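Side-chain contacts in TlmII (Streptoalloteichus hindustanus, PDB 4HVM), which takes part in tallysomycin biosynthesis and, as a member of the nonribosomal peptide synthetase condensation-domain family, may bind phosphopantetheine: residues Ser17-Gly22 and Leu296-Val301; Arg25-Arg28 and Ala34-Ala37; Ala53-Glu58 and Trp158-Gly163; Asp61-Leu66 and Ala168-Phe173; Leu345-Pro350 and Ala354-Val359. All coordinates share one frame; numbering follows the deposited sequence.

Contact 1: Ser17-Gly22 and Leu296-Val301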
# COMPACT_ATOMS: atom_id res chain seq x y z
N SER A 17 -9.12 -6.01 14.63
CA SER A 17 -8.36 -7.13 14.08
C SER A 17 -6.86 -7.01 14.37
O SER A 17 -6.40 -5.98 14.88
CB SER A 17 -8.60 -7.26 12.57
OG SER A 17 -8.06 -6.15 11.87
N PHE A 18 -6.11 -8.04 14.03
CA PHE A 18 -4.68 -8.09 14.34
C PHE A 18 -3.84 -7.11 13.51
O PHE A 18 -2.79 -6.64 13.97
CB PHE A 18 -4.15 -9.52 14.20
CG PHE A 18 -3.94 -9.96 12.78
CD1 PHE A 18 -5.02 -10.28 11.96
CD2 PHE A 18 -2.66 -10.07 12.27
CE1 PHE A 18 -4.81 -10.69 10.65
CE2 PHE A 18 -2.45 -10.48 10.97
CZ PHE A 18 -3.52 -10.79 10.16
N LEU A 19 -4.29 -6.81 12.30
CA LEU A 19 -3.61 -5.84 11.45
C LEU A 19 -3.93 -4.42 11.89
O LEU A 19 -3.12 -3.51 11.74
CB LEU A 19 -3.98 -6.04 9.98
CG LEU A 19 -3.41 -7.30 9.32
CD1 LEU A 19 -3.92 -7.43 7.89
CD2 LEU A 19 -1.89 -7.30 9.36
N GLN A 20 -5.14 -4.24 12.43
CA GLN A 20 -5.54 -2.95 12.98
C GLN A 20 -4.80 -2.68 14.28
O GLN A 20 -4.31 -1.57 14.51
CB GLN A 20 -7.05 -2.91 13.21
CG GLN A 20 -7.87 -2.84 11.94
CD GLN A 20 -9.35 -2.90 12.20
OE1 GLN A 20 -9.81 -3.65 13.06
NE2 GLN A 20 -10.12 -2.12 11.46
N ARG A 21 -4.73 -3.69 15.14
CA ARG A 21 -3.97 -3.60 16.38
C ARG A 21 -2.50 -3.30 16.10
O ARG A 21 -1.88 -2.47 16.77
CB ARG A 21 -4.09 -4.90 17.18
CG ARG A 21 -5.14 -4.87 18.29
CD ARG A 21 -5.25 -6.20 19.02
NE ARG A 21 -6.14 -7.14 18.33
CZ ARG A 21 -5.76 -8.29 17.79
NH1 ARG A 21 -4.49 -8.68 17.86
NH2 ARG A 21 -6.64 -9.07 17.18
N GLY A 22 -1.94 -3.99 15.11
CA GLY A 22 -0.55 -3.82 14.75
C GLY A 22 -0.20 -2.43 14.24
O GLY A 22 0.76 -1.82 14.70
N LEU A 296 -6.57 -6.09 5.02
CA LEU A 296 -6.11 -7.47 4.91
C LEU A 296 -4.76 -7.55 4.18
O LEU A 296 -4.40 -8.58 3.62
CB LEU A 296 -7.16 -8.32 4.19
CG LEU A 296 -8.43 -8.61 5.00
CD1 LEU A 296 -9.40 -9.43 4.18
CD2 LEU A 296 -8.09 -9.33 6.30
N THR A 297 -4.02 -6.45 4.21
CA THR A 297 -2.70 -6.39 3.59
C THR A 297 -1.64 -6.22 4.66
O THR A 297 -1.76 -5.37 5.54
CB THR A 297 -2.59 -5.24 2.58
OG1 THR A 297 -3.61 -5.38 1.58
CG2 THR A 297 -1.23 -5.24 1.91
N ASP A 298 -0.60 -7.05 4.59
CA ASP A 298 0.48 -7.00 5.57
C ASP A 298 1.84 -7.01 4.89
O ASP A 298 1.95 -7.38 3.72
CB ASP A 298 0.36 -8.19 6.53
CG ASP A 298 1.20 -8.02 7.78
OD1 ASP A 298 1.47 -6.87 8.17
OD2 ASP A 298 1.57 -9.05 8.37
N ARG A 299 2.86 -6.59 5.62
CA ARG A 299 4.22 -6.54 5.09
C ARG A 299 5.04 -7.76 5.51
O ARG A 299 4.98 -8.19 6.66
CB ARG A 299 4.92 -5.26 5.53
CG ARG A 299 4.40 -4.00 4.85
CD ARG A 299 5.02 -2.75 5.46
NE ARG A 299 4.48 -2.47 6.78
CZ ARG A 299 4.87 -1.46 7.55
NH1 ARG A 299 5.82 -0.63 7.14
NH2 ARG A 299 4.31 -1.28 8.74
N VAL A 300 5.81 -8.31 4.57
CA VAL A 300 6.73 -9.40 4.88
C VAL A 300 8.18 -8.97 4.65
O VAL A 300 8.47 -8.21 3.73
CB VAL A 300 6.40 -10.68 4.08
CG1 VAL A 300 5.00 -11.16 4.39
CG2 VAL A 300 6.55 -10.43 2.59
N VAL A 301 9.08 -9.46 5.50
CA VAL A 301 10.50 -9.16 5.37
C VAL A 301 11.23 -10.39 4.85
O VAL A 301 11.16 -11.46 5.45
CB VAL A 301 11.10 -8.72 6.71
CG1 VAL A 301 12.59 -8.47 6.57
CG2 VAL A 301 10.38 -7.49 7.24
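Leu-19 reaches from the first turn of helix 18-27 to Leu-296, just before strand 297-305, and to Thr-297 and Asp-298, its first two residues. In the two-lobed condensation-domain fold this joins the N-terminal half to an edge strand of the six-stranded sheet of the C-terminal half. The isobutyl group of Leu-19 makes the close contacts on the helix side. With CG beside the backbone N (chi1 -71°) and the chain running straight on, its two methyls part: CD1 sits 3.7 Å from Leu-296 CA and also near the carbonyl of Thr-297, while CD2 lies 3.5 Å from Asp-298 CG. On its own side, Leu-19 CG rests over one face of the Phe-18 ring, off-centre.

Asp-298 turns CG anti to its own N (chi1 -165°), which lays CB and the carboxylate against Leu-19 CD2. Its polar end is held beyond the contact, where OD2 is hydrogen-bonded to both Tyr-332 OH and Tyr-335 N. Thr-297 points away from the helix, and its OG1 bonds to Asp-146 OD2, which also receives Leu-296 N.

The helix start is pinned separately. Ser-17 is the N-cap, and Gln-20 folds back to it: Gln-20 OE1 accepts Ser-17 N at 2.9 Å, on a lone pair in the carbonyl plane, with an N-H...O angle of 165°.

Contact 2: Arg25-Arg28 and Ala34-Ala37; sequences RWLR and AAFA
The indole of Trp-26 brings its far corner to Ala-34: CH2 is 4.4 Å from Ala-34 O, and the oxygen approaches the ring obliquely. One face of the same indole is occupied by its sequence neighbour, with Leu-27 CG 3.6 Å above the plane and displaced toward the rim. Trp-26 CG stands between the backbone N and the carbonyl carbon (chi1 73°), which swings the ring alongside Leu-27 and carries its six-membered end to the second segment.

Leu-27 makes the tighter half of the contact. Its CG lies beside the backbone N (chi1 -82°), and the fork of the isobutyl group straddles the methyl of Ala-35: CD2 comes within 3.6 Å of Ala-35 CB, and CD1 within 3.7 Å of the same Ala-35 CB. CD2 also skirts the backbone, 4.2 Å from Ala-34 C. The contact is wholly apolar in its side chains, and no hydrogen bond joins the two segments.

Burial grades across the patch. Trp-26 and Ala-34 lie at the exposed margin, whereas Leu-27 and Ala-35 are buried beneath, where both touch His-141 of strand 133-141. Gln-142 packs on Trp-26 and Leu-27, and Ala-35 pairs with it through the backbone. The contact therefore closes the short turn between helix 18-27 and strand 36-44 over the end of strand 133-141, where His-141 and Gln-142 probably occupy the two histidine positions of the HHxxxDG motif typical of condensation domains.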
# COMPACT_ATOMS: atom_id res chain seq x y z
N ARG A 25 -0.09 0.45 16.74
CA ARG A 25 1.08 0.54 17.61
C ARG A 25 2.02 1.68 17.21
O ARG A 25 2.62 2.31 18.07
CB ARG A 25 1.84 -0.79 17.65
CG ARG A 25 1.13 -1.88 18.44
CD ARG A 25 2.00 -3.12 18.60
NE ARG A 25 1.38 -4.11 19.48
CZ ARG A 25 0.63 -5.13 19.07
NH1 ARG A 25 0.40 -5.31 17.78
NH2 ARG A 25 0.11 -5.97 19.95
N TRP A 26 2.13 1.93 15.91
CA TRP A 26 3.00 3.00 15.42
C TRP A 26 2.22 4.23 14.96
O TRP A 26 2.73 5.35 15.01
CB TRP A 26 3.90 2.49 14.29
CG TRP A 26 3.19 2.25 12.99
CD1 TRP A 26 2.49 1.13 12.62
CD2 TRP A 26 3.11 3.14 11.87
NE1 TRP A 26 1.98 1.28 11.36
CE2 TRP A 26 2.35 2.50 10.87
CE3 TRP A 26 3.61 4.42 11.62
CZ2 TRP A 26 2.08 3.10 9.64
CZ3 TRP A 26 3.34 5.02 10.40
CH2 TRP A 26 2.58 4.36 9.43
N LEU A 27 0.97 4.03 14.53
CA LEU A 27 0.14 5.13 14.03
C LEU A 27 -0.36 6.05 15.13
O LEU A 27 -0.72 7.20 14.87
CB LEU A 27 -1.05 4.59 13.25
CG LEU A 27 -0.77 4.22 11.79
CD1 LEU A 27 -2.00 3.63 11.13
CD2 LEU A 27 -0.28 5.45 11.04
N ARG A 28 -0.39 5.55 16.36
CA ARG A 28 -0.94 6.31 17.48
C ARG A 28 -0.11 7.55 17.82
O ARG A 28 -0.65 8.59 18.20
CB ARG A 28 -1.07 5.40 18.71
CG ARG A 28 -1.73 6.07 19.91
CD ARG A 28 -1.94 5.06 21.03
NE ARG A 28 -0.74 4.26 21.26
CZ ARG A 28 0.29 4.66 21.99
NH1 ARG A 28 0.28 5.86 22.57
NH2 ARG A 28 1.34 3.87 22.15
N ALA A 34 -0.46 10.42 8.41
CA ALA A 34 0.41 9.34 7.97
C ALA A 34 -0.37 8.06 7.72
O ALA A 34 0.11 7.15 7.04
CB ALA A 34 1.51 9.09 8.99
N ALA A 35 -1.58 7.99 8.28
CA ALA A 35 -2.41 6.81 8.14
C ALA A 35 -3.32 6.90 6.92
O ALA A 35 -4.07 5.97 6.63
CB ALA A 35 -3.26 6.62 9.38
N PHE A 36 -3.23 8.01 6.19
CA PHE A 36 -4.17 8.26 5.10
C PHE A 36 -3.55 8.14 3.71
O PHE A 36 -2.38 8.46 3.51
CB PHE A 36 -4.84 9.63 5.26
CG PHE A 36 -5.99 9.63 6.22
CD1 PHE A 36 -5.76 9.70 7.58
CD2 PHE A 36 -7.29 9.53 5.76
CE1 PHE A 36 -6.82 9.69 8.47
CE2 PHE A 36 -8.35 9.51 6.64
CZ PHE A 36 -8.11 9.59 8.00
N ALA A 37 -4.35 7.67 2.77
CA ALA A 37 -3.94 7.54 1.38
C ALA A 37 -5.09 7.97 0.49
O ALA A 37 -6.25 7.91 0.90
CB ALA A 37 -3.56 6.10 1.08

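Contact 3: Ala53-Glu58 and Trp158-Gly163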
# COMPACT_ATOMS: atom_id res chain seq x y z
N ALA A 53 -23.75 11.25 -6.50
CA ALA A 53 -23.69 11.59 -5.08
C ALA A 53 -24.57 10.66 -4.27
O ALA A 53 -24.21 10.25 -3.17
CB ALA A 53 -24.11 13.04 -4.87
N ALA A 54 -25.74 10.33 -4.82
CA ALA A 54 -26.65 9.40 -4.16
C ALA A 54 -26.05 8.01 -4.11
O ALA A 54 -26.25 7.26 -3.15
CB ALA A 54 -27.98 9.38 -4.89
N ALA A 55 -25.30 7.66 -5.15
CA ALA A 55 -24.66 6.35 -5.23
C ALA A 55 -23.59 6.22 -4.15
O ALA A 55 -23.42 5.15 -3.56
CB ALA A 55 -24.05 6.14 -6.60
N ALA A 56 -22.88 7.31 -3.90
CA ALA A 56 -21.82 7.31 -2.89
C ALA A 56 -22.41 7.10 -1.50
O ALA A 56 -21.86 6.34 -0.69
CB ALA A 56 -21.05 8.61 -2.94
N ASP A 57 -23.52 7.77 -1.22
CA ASP A 57 -24.21 7.64 0.06
C ASP A 57 -24.69 6.21 0.27
O ASP A 57 -24.69 5.70 1.39
CB ASP A 57 -25.39 8.60 0.13
CG ASP A 57 -24.95 10.05 0.26
OD1 ASP A 57 -23.93 10.30 0.93
OD2 ASP A 57 -25.63 10.94 -0.30
N GLU A 58 -25.12 5.58 -0.82
CA GLU A 58 -25.61 4.21 -0.78
C GLU A 58 -24.50 3.24 -0.38
O GLU A 58 -24.72 2.31 0.40
CB GLU A 58 -26.21 3.82 -2.13
CG GLU A 58 -26.75 2.40 -2.21
CD GLU A 58 -27.35 2.08 -3.56
OE1 GLU A 58 -27.66 3.03 -4.31
OE2 GLU A 58 -27.50 0.88 -3.88
N TRP A 158 -19.53 3.42 -8.50
CA TRP A 158 -19.91 3.45 -9.90
C TRP A 158 -20.89 2.33 -10.24
O TRP A 158 -21.73 2.48 -11.13
CB TRP A 158 -18.68 3.37 -10.80
CG TRP A 158 -17.95 4.68 -10.94
CD1 TRP A 158 -16.72 4.99 -10.43
CD2 TRP A 158 -18.42 5.85 -11.62
NE1 TRP A 158 -16.40 6.29 -10.76
CE2 TRP A 158 -17.43 6.84 -11.49
CE3 TRP A 158 -19.59 6.16 -12.32
CZ2 TRP A 158 -17.56 8.11 -12.04
CZ3 TRP A 158 -19.73 7.42 -12.87
CH2 TRP A 158 -18.72 8.38 -12.72
N GLN A 159 -20.79 1.21 -9.53
CA GLN A 159 -21.74 0.13 -9.69
C GLN A 159 -23.14 0.56 -9.25
O GLN A 159 -24.13 0.24 -9.91
CB GLN A 159 -21.31 -1.11 -8.89
CG GLN A 159 -20.24 -1.96 -9.57
CD GLN A 159 -20.00 -3.27 -8.84
OE1 GLN A 159 -20.48 -3.48 -7.73
NE2 GLN A 159 -19.25 -4.17 -9.48
N ALA A 160 -23.20 1.30 -8.15
CA ALA A 160 -24.47 1.79 -7.62
C ALA A 160 -25.07 2.82 -8.57
O ALA A 160 -26.29 2.94 -8.66
CB ALA A 160 -24.27 2.39 -6.24
N TYR A 161 -24.21 3.56 -9.26
CA TYR A 161 -24.64 4.59 -10.20
C TYR A 161 -25.46 4.00 -11.34
O TYR A 161 -26.38 4.64 -11.85
CB TYR A 161 -23.42 5.34 -10.75
CG TYR A 161 -23.75 6.44 -11.73
CD1 TYR A 161 -24.15 7.69 -11.29
CD2 TYR A 161 -23.64 6.23 -13.11
CE1 TYR A 161 -24.44 8.71 -12.19
CE2 TYR A 161 -23.93 7.24 -14.01
CZ TYR A 161 -24.33 8.48 -13.54
OH TYR A 161 -24.62 9.48 -14.44
N TYR A 162 -25.13 2.77 -11.73
CA TYR A 162 -25.83 2.09 -12.81
C TYR A 162 -26.85 1.09 -12.29
O TYR A 162 -27.54 0.44 -13.08
CB TYR A 162 -24.83 1.40 -13.74
CG TYR A 162 -24.12 2.33 -14.69
CD1 TYR A 162 -24.82 3.04 -15.66
CD2 TYR A 162 -22.74 2.51 -14.61
CE1 TYR A 162 -24.18 3.89 -16.52
CE2 TYR A 162 -22.09 3.37 -15.48
CZ TYR A 162 -22.81 4.06 -16.43
OH TYR A 162 -22.17 4.91 -17.30
N GLY A 163 -26.92 0.95 -10.97
CA GLY A 163 -27.83 0.00 -10.36
C GLY A 163 -27.29 -1.42 -10.40
O GLY A 163 -28.05 -2.38 -10.46
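Ala-55 of helix 49-62 meets Ala-160 of helix 147-161 in a close helix-helix contact, the two CA atoms 5.2 Å apart. Both side chains are single methyls aimed at the other helix, so little but CB separates the backbones: Ala-55 CB is 3.8 Å from Ala-160 CB. The same Ala-55 methyl lies against the backbone of the next residue, 3.7 Å from Tyr-161 N, and more loosely beside Tyr-161 CB.

These helices belong to the N-terminal half of the condensation-domain fold. On its other side, helix 49-62 lays Ala-53 and Ala-56 on strands 87-91 and 122-128 of the five-stranded sheet.

One turn on, Glu-58 leans across Ala-160. Its CG is anti to the backbone N (chi1 179°) and the chain stays extended, which carries OE1 to 4.0 Å from Ala-160 CB; Phe-165 touches both residues. Tyr-161 meets Ala-55 through its root while its ring goes elsewhere: Trp-158 CZ3 stands 4.1 Å above one ring face, near the rim, and the phenol OH is hydrogen-bonded to Asp-48 N.

Contact 4: Asp61-Leu66 and Ala168-Phe173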
# COMPACT_ATOMS: atom_id res chain seq x y z
N ASP A 61 -23.41 3.59 3.19
CA ASP A 61 -24.39 2.97 4.07
C ASP A 61 -24.20 1.46 4.10
O ASP A 61 -24.19 0.85 5.18
CB ASP A 61 -25.81 3.31 3.59
CG ASP A 61 -26.88 2.52 4.34
OD1 ASP A 61 -27.36 3.02 5.38
OD2 ASP A 61 -27.25 1.42 3.87
N ALA A 62 -24.06 0.86 2.93
CA ALA A 62 -23.99 -0.59 2.79
C ALA A 62 -22.75 -1.19 3.46
O ALA A 62 -22.75 -2.37 3.82
CB ALA A 62 -24.04 -0.99 1.33
N PHE A 63 -21.71 -0.38 3.61
CA PHE A 63 -20.47 -0.84 4.24
C PHE A 63 -20.23 -0.13 5.57
O PHE A 63 -19.57 0.90 5.61
CB PHE A 63 -19.27 -0.59 3.32
CG PHE A 63 -19.23 -1.49 2.12
CD1 PHE A 63 -18.93 -2.83 2.25
CD2 PHE A 63 -19.46 -0.98 0.86
CE1 PHE A 63 -18.88 -3.65 1.14
CE2 PHE A 63 -19.41 -1.79 -0.26
CZ PHE A 63 -19.12 -3.13 -0.12
N PRO A 64 -20.76 -0.70 6.67
CA PRO A 64 -20.59 -0.10 8.00
C PRO A 64 -19.14 0.09 8.42
O PRO A 64 -18.87 0.88 9.33
CB PRO A 64 -21.28 -1.11 8.93
CG PRO A 64 -21.38 -2.38 8.12
CD PRO A 64 -21.54 -1.94 6.71
N LEU A 65 -18.22 -0.61 7.76
CA LEU A 65 -16.80 -0.46 8.05
C LEU A 65 -16.32 0.95 7.73
O LEU A 65 -15.46 1.50 8.41
CB LEU A 65 -15.98 -1.48 7.27
CG LEU A 65 -14.46 -1.32 7.37
CD1 LEU A 65 -13.99 -1.53 8.80
CD2 LEU A 65 -13.74 -2.27 6.42
N LEU A 66 -16.88 1.53 6.67
CA LEU A 66 -16.49 2.87 6.25
C LEU A 66 -16.90 3.91 7.29
O LEU A 66 -16.30 4.99 7.36
CB LEU A 66 -17.12 3.20 4.90
CG LEU A 66 -16.82 2.22 3.77
CD1 LEU A 66 -17.52 2.66 2.49
CD2 LEU A 66 -15.33 2.10 3.54
N ALA A 168 -24.46 -8.22 -1.34
CA ALA A 168 -24.24 -9.63 -1.06
C ALA A 168 -23.06 -10.18 -1.84
O ALA A 168 -22.49 -11.21 -1.49
CB ALA A 168 -25.49 -10.44 -1.35
N GLN A 169 -22.69 -9.49 -2.92
CA GLN A 169 -21.55 -9.88 -3.74
C GLN A 169 -20.26 -9.73 -2.94
O GLN A 169 -19.27 -10.42 -3.21
CB GLN A 169 -21.49 -9.02 -5.00
CG GLN A 169 -20.73 -9.64 -6.16
CD GLN A 169 -21.57 -10.60 -6.97
OE1 GLN A 169 -22.70 -10.91 -6.61
NE2 GLN A 169 -21.02 -11.06 -8.09
N TYR A 170 -20.27 -8.82 -1.97
CA TYR A 170 -19.10 -8.57 -1.14
C TYR A 170 -19.23 -9.29 0.20
O TYR A 170 -20.34 -9.58 0.66
CB TYR A 170 -18.92 -7.07 -0.90
CG TYR A 170 -18.78 -6.24 -2.16
CD1 TYR A 170 -19.90 -5.78 -2.84
CD2 TYR A 170 -17.53 -5.93 -2.68
CE1 TYR A 170 -19.78 -5.03 -3.99
CE2 TYR A 170 -17.40 -5.18 -3.84
CZ TYR A 170 -18.53 -4.73 -4.49
OH TYR A 170 -18.40 -3.98 -5.63
N ARG A 171 -18.10 -9.56 0.83
CA ARG A 171 -18.07 -10.21 2.13
C ARG A 171 -17.73 -9.18 3.21
O ARG A 171 -16.70 -8.52 3.13
CB ARG A 171 -17.04 -11.33 2.14
CG ARG A 171 -17.03 -12.18 3.39
CD ARG A 171 -15.94 -13.23 3.32
NE ARG A 171 -15.95 -14.13 4.48
CZ ARG A 171 -14.97 -14.98 4.76
NH1 ARG A 171 -13.90 -15.05 3.98
NH2 ARG A 171 -15.06 -15.76 5.83
N ASP A 172 -18.59 -9.07 4.22
CA ASP A 172 -18.40 -8.10 5.29
C ASP A 172 -17.13 -8.42 6.09
O ASP A 172 -16.83 -9.58 6.35
CB ASP A 172 -19.63 -8.06 6.21
CG ASP A 172 -19.71 -6.79 7.04
OD1 ASP A 172 -18.66 -6.27 7.47
OD2 ASP A 172 -20.84 -6.31 7.27
N PHE A 173 -16.40 -7.37 6.46
CA PHE A 173 -15.16 -7.52 7.21
C PHE A 173 -15.40 -8.11 8.59
O PHE A 173 -14.49 -8.68 9.20
CB PHE A 173 -14.44 -6.17 7.33
CG PHE A 173 -13.19 -6.22 8.15
CD1 PHE A 173 -12.03 -6.78 7.63
CD2 PHE A 173 -13.16 -5.72 9.44
CE1 PHE A 173 -10.87 -6.83 8.38
CE2 PHE A 173 -12.01 -5.77 10.20
CZ PHE A 173 -10.86 -6.32 9.66
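Phe-63, the first residue to leave helix 49-62, points its ring edge into the face of Tyr-170. The T-shaped stack has centroids 5.4 Å apart and planes at 82°. Phe-63 CZ leads, 3.7 Å from Tyr-170 CG and off the centre of that ring, while Tyr-170 CB lies in the plane of the Phe-63 ring at its edge. The tyrosine is fixed at its far end, where OH is hydrogen-bonded to Gln-159 OE1, and Met-152 and Ala-156 of helix 147-161 pack against it.

Pro-64 follows with a looser touch at the margin: its CG is 4.1 Å from Asp-172 OD2, the two side chains coming from opposite directions. The other carboxylate oxygen, OD1, accepts Ala-174 N. In the N-terminal half of the condensation-domain fold, the chain leaving helix 49-62 thus lies along the loop that runs from helix 147-161 to helix 185-198.

Leu-65 sets CG anti to its backbone N (chi1 173°), sending CD2 to 4.1 Å from Phe-173 CB. Its CD1 lies oblique to the Phe-173 ring, and Leu-144 and Met-78 also border the leucine. Leu-66 N closes the turn on Phe-63 O, at 3.0 Å.

Contact 5: Leu345-Pro350 and Ala354-Val359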
# COMPACT_ATOMS: atom_id res chain seq x y z
N LEU A 345 14.73 -8.51 21.14
CA LEU A 345 16.03 -9.14 20.93
C LEU A 345 17.14 -8.10 20.75
O LEU A 345 18.30 -8.45 20.54
CB LEU A 345 15.97 -10.06 19.71
CG LEU A 345 14.92 -11.17 19.74
CD1 LEU A 345 14.91 -11.94 18.44
CD2 LEU A 345 15.15 -12.12 20.91
N GLY A 346 16.77 -6.82 20.84
CA GLY A 346 17.73 -5.73 20.77
C GLY A 346 18.34 -5.54 19.40
O GLY A 346 19.42 -4.96 19.26
N VAL A 347 17.65 -6.04 18.37
CA VAL A 347 18.14 -5.92 17.00
C VAL A 347 17.91 -4.51 16.48
O VAL A 347 18.78 -3.94 15.81
CB VAL A 347 17.45 -6.95 16.08
CG1 VAL A 347 17.90 -6.76 14.64
CG2 VAL A 347 17.76 -8.36 16.55
N VAL A 348 16.75 -3.93 16.79
CA VAL A 348 16.44 -2.57 16.37
C VAL A 348 15.90 -1.74 17.54
O VAL A 348 15.40 -2.29 18.52
CB VAL A 348 15.40 -2.55 15.23
CG1 VAL A 348 15.98 -3.15 13.97
CG2 VAL A 348 14.13 -3.28 15.65
N THR A 349 16.02 -0.43 17.41
CA THR A 349 15.52 0.49 18.43
C THR A 349 14.50 1.44 17.81
O THR A 349 14.77 2.05 16.77
CB THR A 349 16.66 1.33 19.03
OG1 THR A 349 17.01 2.39 18.13
CG2 THR A 349 17.88 0.47 19.31
N PRO A 350 13.33 1.58 18.44
CA PRO A 350 12.28 2.49 17.95
C PRO A 350 12.79 3.92 17.89
O PRO A 350 13.58 4.33 18.74
CB PRO A 350 11.19 2.36 19.02
CG PRO A 350 11.40 1.02 19.62
CD PRO A 350 12.89 0.81 19.62
N ALA A 354 12.97 -0.49 10.97
CA ALA A 354 13.21 -1.07 9.65
C ALA A 354 14.65 -0.90 9.19
O ALA A 354 14.96 -1.08 8.02
CB ALA A 354 12.25 -0.48 8.63
N ALA A 355 15.54 -0.57 10.13
CA ALA A 355 16.94 -0.31 9.81
C ALA A 355 17.64 -1.51 9.19
O ALA A 355 18.57 -1.36 8.41
CB ALA A 355 17.68 0.16 11.05
N ARG A 356 17.18 -2.71 9.55
CA ARG A 356 17.81 -3.94 9.09
C ARG A 356 17.13 -4.49 7.84
O ARG A 356 17.56 -5.50 7.27
CB ARG A 356 17.81 -5.00 10.20
CG ARG A 356 18.46 -4.53 11.49
CD ARG A 356 19.97 -4.40 11.37
NE ARG A 356 20.65 -5.62 11.80
CZ ARG A 356 21.06 -5.86 13.04
NH1 ARG A 356 20.89 -4.95 14.00
NH2 ARG A 356 21.66 -7.01 13.33
N TRP A 357 16.05 -3.84 7.42
CA TRP A 357 15.41 -4.13 6.14
C TRP A 357 14.95 -2.82 5.49
O TRP A 357 13.77 -2.64 5.20
CB TRP A 357 14.26 -5.13 6.29
CG TRP A 357 13.27 -4.82 7.38
CD1 TRP A 357 12.23 -3.93 7.33
CD2 TRP A 357 13.21 -5.42 8.68
NE1 TRP A 357 11.54 -3.93 8.52
CE2 TRP A 357 12.12 -4.84 9.37
CE3 TRP A 357 13.97 -6.39 9.34
CZ2 TRP A 357 11.78 -5.20 10.67
CZ3 TRP A 357 13.63 -6.75 10.63
CH2 TRP A 357 12.55 -6.15 11.28
N ASP A 358 15.90 -1.93 5.26
CA ASP A 358 15.61 -0.54 4.87
C ASP A 358 15.32 -0.33 3.39
O ASP A 358 15.45 0.78 2.88
CB ASP A 358 16.75 0.38 5.31
CG ASP A 358 18.08 0.00 4.68
OD1 ASP A 358 18.17 -1.13 4.15
OD2 ASP A 358 19.02 0.82 4.72
N VAL A 359 14.92 -1.39 2.70
CA VAL A 359 14.47 -1.26 1.31
C VAL A 359 13.03 -1.73 1.19
O VAL A 359 12.72 -2.89 1.46
CB VAL A 359 15.35 -2.07 0.35
CG1 VAL A 359 14.84 -1.93 -1.07
CG2 VAL A 359 16.80 -1.62 0.45
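Val-347 and Arg-356 set their side chains at about a right angle, a methyl against a flat cation. Val-347 CG1 stands 3.5 Å above one face of the Arg-356 guanidinium, displaced toward its rim, and is 3.7 Å from Arg-356 CZ. Val-347 reaches the group because CG1 is anti to its own N (chi1 177°). The arginine comes to meet it by bending at chi2 (-71°) and chi3 (-93°), which turns one face of the guanidinium onto the valine methyl.

Arg-356 NH1 also comes near Val-347 O, but the angle is too poor for a hydrogen bond. The polar grip lies beyond this pair: NH2 donates to Leu-202 O, and NE makes a weak bond to Pro-203 O. Two carbonyls of the 202-203 backbone thus help to fix the rotation of the guanidinium while the valine covers part of one face.

Val-348 meets the aliphatic root of the same arginine at a slant, its CG1 3.8 Å from Arg-356 CG. It is buried, with Ala-342 and Val-343 of helix 335-344 against it. The second segment is tied locally by Trp-357 N to Ala-354 O, at 3.0 Å, and Ala-354 CA sits over one face of the Trp-357 ring. Apart from Val-359, where strand 359-361 begins, neither segment has regular secondary structure. They form the connection that leaves helix 335-344 through a Schellman motif at Gly-346 and delivers the chain to that strand, between strands 417-424 and 274-282 in the C-terminal sheet of the condensation-domain fold.

Contact 1 is the buried one, near the middle of the molecule where the two halves meet; the other four are partly buried. Contacts 1 and 2 use opposite ends of helix 18-27, and contacts 3 and 4 share helix 49-62, their centres 14 Å apart. Phe-173 of contact 4 packs on Ser-17 of contact 1, and Trp-357 of contact 5 on Val-301, placing contact 1 between the N-terminal pair and contact 5. Chemistry follows place: a leucine packs on backbone and an aspartate in contact 1 and on an alanine methyl in contact 2, alanine methyls let helices close in contact 3, rings stack in contact 4, and a guanidinium meets valine in contact 5.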